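Separin (Saccharomyces cerevisiae, PDB 5U1T) cleaves the MCD1/SCC1 subunit of cohesin as a caspase-like cysteine protease, triggering chromosome segregation at the onset of anaphase. Local coordinates at residues I1408-N1419 / K1440-P1451. Sequence-based numbering, arbitrary orientation.
Sequences IEDNISMILNPN and KPSSQLVMNEKP
Leu-1416 sits between two residues of its parallel neighbour: its N donates to Val-1446 O at 2.7 Å, and its O accepts from Asn-1448 N at 3.1 Å. Bonding to the two residues on either side of its partner, Met-1447, is the mark of a parallel pair, and Met-1414 repeats it, its N bonding to Gln-1444 O and its O to Val-1446 N. The axes of strands 1412-1416 and 1444-1447 are inclined by only 8°. The pattern runs on to a weak bond from Gln-1444 N to Ile-1412 O and then changes: Ile-1412 N bonds to a side chain, Ser-1443 OG, at 2.9 Å. With chi1 at -76°, that hydroxyl lies beside its own backbone N, facing the Ile-1412 amide. Asn-1411 N then reaches Pro-1441 O in a nearly straight bond (168°).

On one face Leu-1416 and Met-1447 lie side by side, Leu-1416 CB 3.9 Å from Met-1447 CG; Leu-1445 CD1 packs against Met-1414 CG at 4.1 Å. Beyond the strands, Pro-1418 CB abuts Pro-1451 CD at 3.6 Å.

The pair belongs to a beta-alpha-beta unit of the caspase-like domain. Helix 1423-1436 covers the Met-1414 face, helix 1453-1461 the face of Ile-1415 and Val-1446, and strand 1465-1469 flanks 1412-1416, so that 1444-1447 forms one edge of the sheet within this chain.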
loop_
_atom_site.group_PDB
_atom_site.type_symbol
_atom_site.label_atom_id
_atom_site.label_comp_id
_atom_site.label_asym_id
_atom_site.label_seq_id
_atom_site.Cartn_x
_atom_site.Cartn_y
_atom_site.Cartn_z
ATOM N N ILE A 1408 -32.688 49.172 10.953
ATOM C CA ILE A 1408 -32.112 49.591 9.706
ATOM C C ILE A 1408 -31.454 50.950 9.936
ATOM O O ILE A 1408 -31.005 51.615 9.009
ATOM C CB ILE A 1408 -33.224 49.631 8.648
ATOM C CG1 ILE A 1408 -32.704 49.922 7.245
ATOM C CG2 ILE A 1408 -34.334 50.601 9.079
ATOM C CD1 ILE A 1408 -33.851 50.223 6.279
ATOM N N GLU A 1409 -31.369 51.347 11.201
ATOM C CA GLU A 1409 -30.934 52.695 11.538
ATOM C C GLU A 1409 -29.429 52.834 11.669
ATOM O O GLU A 1409 -28.940 53.944 11.857
ATOM C CB GLU A 1409 -31.601 53.159 12.833
ATOM C CG GLU A 1409 -33.113 53.357 12.722
ATOM C CD GLU A 1409 -33.775 53.751 14.044
ATOM O OE1 GLU A 1409 -33.085 53.686 15.099
ATOM O OE2 GLU A 1409 -34.977 54.112 14.041
ATOM N N ASP A 1410 -28.703 51.717 11.568
ATOM C CA ASP A 1410 -27.233 51.723 11.527
ATOM C C ASP A 1410 -26.612 50.351 11.247
ATOM O O ASP A 1410 -27.296 49.325 11.231
ATOM C CB ASP A 1410 -26.654 52.264 12.836
ATOM C CG ASP A 1410 -27.290 51.638 14.065
ATOM O OD1 ASP A 1410 -27.489 50.402 14.083
ATOM O OD2 ASP A 1410 -27.592 52.396 15.018
ATOM N N ASN A 1411 -25.301 50.357 11.041
ATOM C CA ASN A 1411 -24.531 49.143 10.808
ATOM C C ASN A 1411 -25.038 48.276 9.665
ATOM O O ASN A 1411 -25.152 47.059 9.812
ATOM C CB ASN A 1411 -24.474 48.303 12.081
ATOM C CG ASN A 1411 -23.170 48.472 12.822
ATOM O OD1 ASN A 1411 -23.146 48.995 13.932
ATOM N ND2 ASN A 1411 -22.069 48.039 12.203
ATOM N N ILE A 1412 -25.322 48.899 8.525
ATOM C CA ILE A 1412 -25.726 48.153 7.338
ATOM C C ILE A 1412 -24.599 48.135 6.272
ATOM O O ILE A 1412 -23.979 49.163 5.982
ATOM C CB ILE A 1412 -27.055 48.726 6.770
ATOM C CG1 ILE A 1412 -26.897 50.178 6.334
ATOM C CG2 ILE A 1412 -28.177 48.580 7.774
ATOM C CD1 ILE A 1412 -26.711 50.350 4.873
ATOM N N SER A 1413 -24.323 46.950 5.724
ATOM C CA SER A 1413 -23.241 46.748 4.746
ATOM C C SER A 1413 -23.777 46.639 3.328
ATOM O O SER A 1413 -24.874 46.124 3.109
ATOM C CB SER A 1413 -22.431 45.482 5.062
ATOM O OG SER A 1413 -21.893 45.498 6.369
ATOM N N MET A 1414 -22.997 47.109 2.364
ATOM C CA MET A 1414 -23.376 46.972 0.972
ATOM C C MET A 1414 -22.180 46.831 0.076
ATOM O O MET A 1414 -21.103 47.357 0.354
ATOM C CB MET A 1414 -24.204 48.156 0.522
ATOM C CG MET A 1414 -23.933 49.389 1.318
ATOM S SD MET A 1414 -25.314 50.517 1.179
ATOM C CE MET A 1414 -26.651 49.330 1.174
ATOM N N ILE A 1415 -22.385 46.097 -1.008
ATOM C CA ILE A 1415 -21.365 45.876 -2.014
ATOM C C ILE A 1415 -22.017 46.143 -3.367
ATOM O O ILE A 1415 -23.107 45.651 -3.636
ATOM C CB ILE A 1415 -20.796 44.449 -1.923
ATOM C CG1 ILE A 1415 -20.208 44.213 -0.530
ATOM C CG2 ILE A 1415 -19.770 44.203 -3.006
ATOM C CD1 ILE A 1415 -19.749 42.818 -0.282
ATOM N N LEU A 1416 -21.380 46.948 -4.206
ATOM C CA LEU A 1416 -22.001 47.351 -5.462
ATOM C C LEU A 1416 -21.037 47.245 -6.634
ATOM O O LEU A 1416 -20.034 47.950 -6.666
ATOM C CB LEU A 1416 -22.524 48.780 -5.348
ATOM C CG LEU A 1416 -23.317 49.304 -6.540
ATOM C CD1 LEU A 1416 -24.449 48.348 -6.851
ATOM C CD2 LEU A 1416 -23.855 50.700 -6.250
ATOM N N ASN A 1417 -21.336 46.361 -7.587
ATOM C CA ASN A 1417 -20.525 46.209 -8.799
ATOM C C ASN A 1417 -19.061 45.914 -8.456
ATOM O O ASN A 1417 -18.161 46.638 -8.877
ATOM C CB ASN A 1417 -20.648 47.482 -9.666
ATOM C CG ASN A 1417 -19.940 47.373 -11.015
ATOM O OD1 ASN A 1417 -19.672 46.286 -11.506
ATOM N ND2 ASN A 1417 -19.652 48.520 -11.621
ATOM N N PRO A 1418 -18.814 44.825 -7.702
ATOM C CA PRO A 1418 -17.476 44.569 -7.154
ATOM C C PRO A 1418 -16.459 44.266 -8.233
ATOM O O PRO A 1418 -15.344 43.879 -7.917
ATOM C CB PRO A 1418 -17.675 43.330 -6.264
ATOM C CG PRO A 1418 -19.149 43.050 -6.253
ATOM C CD PRO A 1418 -19.706 43.673 -7.489
ATOM N N ASN A 1419 -16.832 44.437 -9.491
ATOM C CA ASN A 1419 -16.001 43.967 -10.579
ATOM C C ASN A 1419 -16.125 44.855 -11.807
ATOM O O ASN A 1419 -15.639 44.504 -12.881
ATOM C CB ASN A 1419 -16.377 42.525 -10.914
ATOM C CG ASN A 1419 -15.292 41.792 -11.681
ATOM O OD1 ASN A 1419 -14.386 41.180 -11.089
ATOM N ND2 ASN A 1419 -15.388 41.826 -13.009
ATOM N N LYS A 1440 -26.127 57.189 8.793
ATOM C CA LYS A 1440 -26.391 55.846 9.325
ATOM C C LYS A 1440 -25.075 55.182 9.733
ATOM O O LYS A 1440 -24.392 54.613 8.887
ATOM C CB LYS A 1440 -27.112 54.994 8.282
ATOM C CG LYS A 1440 -28.168 54.064 8.811
ATOM C CD LYS A 1440 -29.188 53.774 7.725
ATOM C CE LYS A 1440 -30.044 55.001 7.415
ATOM N NZ LYS A 1440 -30.999 55.355 8.516
ATOM N N PRO A 1441 -24.719 55.250 11.032
ATOM C CA PRO A 1441 -23.364 54.937 11.537
ATOM C C PRO A 1441 -22.883 53.491 11.346
ATOM O O PRO A 1441 -23.681 52.582 11.130
ATOM C CB PRO A 1441 -23.460 55.267 13.033
ATOM C CG PRO A 1441 -24.926 55.286 13.357
ATOM C CD PRO A 1441 -25.633 55.696 12.104
ATOM N N SER A 1442 -21.566 53.308 11.433
ATOM C CA SER A 1442 -20.888 52.014 11.255
ATOM C C SER A 1442 -21.323 51.230 10.013
ATOM O O SER A 1442 -21.252 49.993 9.984
ATOM C CB SER A 1442 -21.071 51.128 12.491
ATOM O OG SER A 1442 -20.479 49.847 12.273
ATOM N N SER A 1443 -21.757 51.949 8.986
ATOM C CA SER A 1443 -22.140 51.318 7.734
ATOM C C SER A 1443 -20.999 51.383 6.742
ATOM O O SER A 1443 -20.229 52.337 6.743
ATOM C CB SER A 1443 -23.388 51.986 7.164
ATOM O OG SER A 1443 -24.534 51.567 7.881
ATOM N N GLN A 1444 -20.886 50.363 5.899
ATOM C CA GLN A 1444 -19.778 50.296 4.948
ATOM C C GLN A 1444 -20.302 50.027 3.540
ATOM O O GLN A 1444 -21.297 49.332 3.359
ATOM C CB GLN A 1444 -18.759 49.222 5.372
ATOM C CG GLN A 1444 -17.449 49.229 4.577
ATOM C CD GLN A 1444 -16.404 48.239 5.105
ATOM O OE1 GLN A 1444 -16.687 47.417 5.981
ATOM N NE2 GLN A 1444 -15.188 48.318 4.565
ATOM N N LEU A 1445 -19.634 50.607 2.551
ATOM C CA LEU A 1445 -19.972 50.398 1.153
ATOM C C LEU A 1445 -18.728 50.027 0.380
ATOM O O LEU A 1445 -17.704 50.668 0.534
ATOM C CB LEU A 1445 -20.592 51.652 0.553
ATOM C CG LEU A 1445 -20.581 51.770 -0.971
ATOM C CD1 LEU A 1445 -21.464 50.715 -1.609
ATOM C CD2 LEU A 1445 -21.064 53.143 -1.362
ATOM N N VAL A 1446 -18.801 48.996 -0.448
ATOM C CA VAL A 1446 -17.696 48.686 -1.346
ATOM C C VAL A 1446 -18.186 48.768 -2.786
ATOM O O VAL A 1446 -19.141 48.083 -3.148
ATOM C CB VAL A 1446 -17.118 47.301 -1.065
ATOM C CG1 VAL A 1446 -16.155 46.904 -2.160
ATOM C CG2 VAL A 1446 -16.458 47.283 0.299
ATOM N N MET A 1447 -17.544 49.597 -3.609
ATOM C CA MET A 1447 -18.078 49.887 -4.939
ATOM C C MET A 1447 -17.027 49.986 -6.057
ATOM O O MET A 1447 -15.997 50.655 -5.908
ATOM C CB MET A 1447 -18.888 51.178 -4.890
ATOM C CG MET A 1447 -19.757 51.377 -6.098
ATOM S SD MET A 1447 -20.636 52.933 -6.045
ATOM C CE MET A 1447 -19.407 54.047 -6.726
ATOM N N ASN A 1448 -17.318 49.320 -7.178
ATOM C CA ASN A 1448 -16.400 49.197 -8.315
ATOM C C ASN A 1448 -15.056 48.671 -7.847
ATOM O O ASN A 1448 -14.023 48.904 -8.468
ATOM C CB ASN A 1448 -16.228 50.533 -9.046
ATOM C CG ASN A 1448 -15.502 50.378 -10.375
ATOM O OD1 ASN A 1448 -15.289 49.258 -10.860
ATOM N ND2 ASN A 1448 -15.108 51.503 -10.965
ATOM N N GLU A 1449 -15.096 47.924 -6.752
ATOM C CA GLU A 1449 -13.898 47.536 -6.030
ATOM C C GLU A 1449 -14.032 46.103 -5.531
ATOM O O GLU A 1449 -14.988 45.782 -4.832
ATOM C CB GLU A 1449 -13.669 48.508 -4.864
ATOM C CG GLU A 1449 -12.395 48.286 -4.059
ATOM C CD GLU A 1449 -12.276 49.256 -2.886
ATOM O OE1 GLU A 1449 -13.335 49.748 -2.411
ATOM O OE2 GLU A 1449 -11.126 49.535 -2.453
ATOM N N LYS A 1450 -13.093 45.239 -5.906
ATOM C CA LYS A 1450 -13.084 43.866 -5.403
ATOM C C LYS A 1450 -12.919 43.850 -3.886
ATOM O O LYS A 1450 -11.902 44.317 -3.370
ATOM C CB LYS A 1450 -11.968 43.046 -6.054
ATOM C CG LYS A 1450 -12.149 42.824 -7.536
ATOM C CD LYS A 1450 -11.049 41.937 -8.090
ATOM C CE LYS A 1450 -11.318 41.587 -9.547
ATOM N NZ LYS A 1450 -11.484 42.816 -10.384
ATOM N N PRO A 1451 -13.925 43.321 -3.164
ATOM C CA PRO A 1451 -13.816 43.248 -1.704
ATOM C C PRO A 1451 -12.910 42.097 -1.278
ATOM O O PRO A 1451 -12.962 41.043 -1.898
ATOM C CB PRO A 1451 -15.261 43.021 -1.257
ATOM C CG PRO A 1451 -15.897 42.298 -2.407
ATOM C CD PRO A 1451 -15.228 42.824 -3.652
#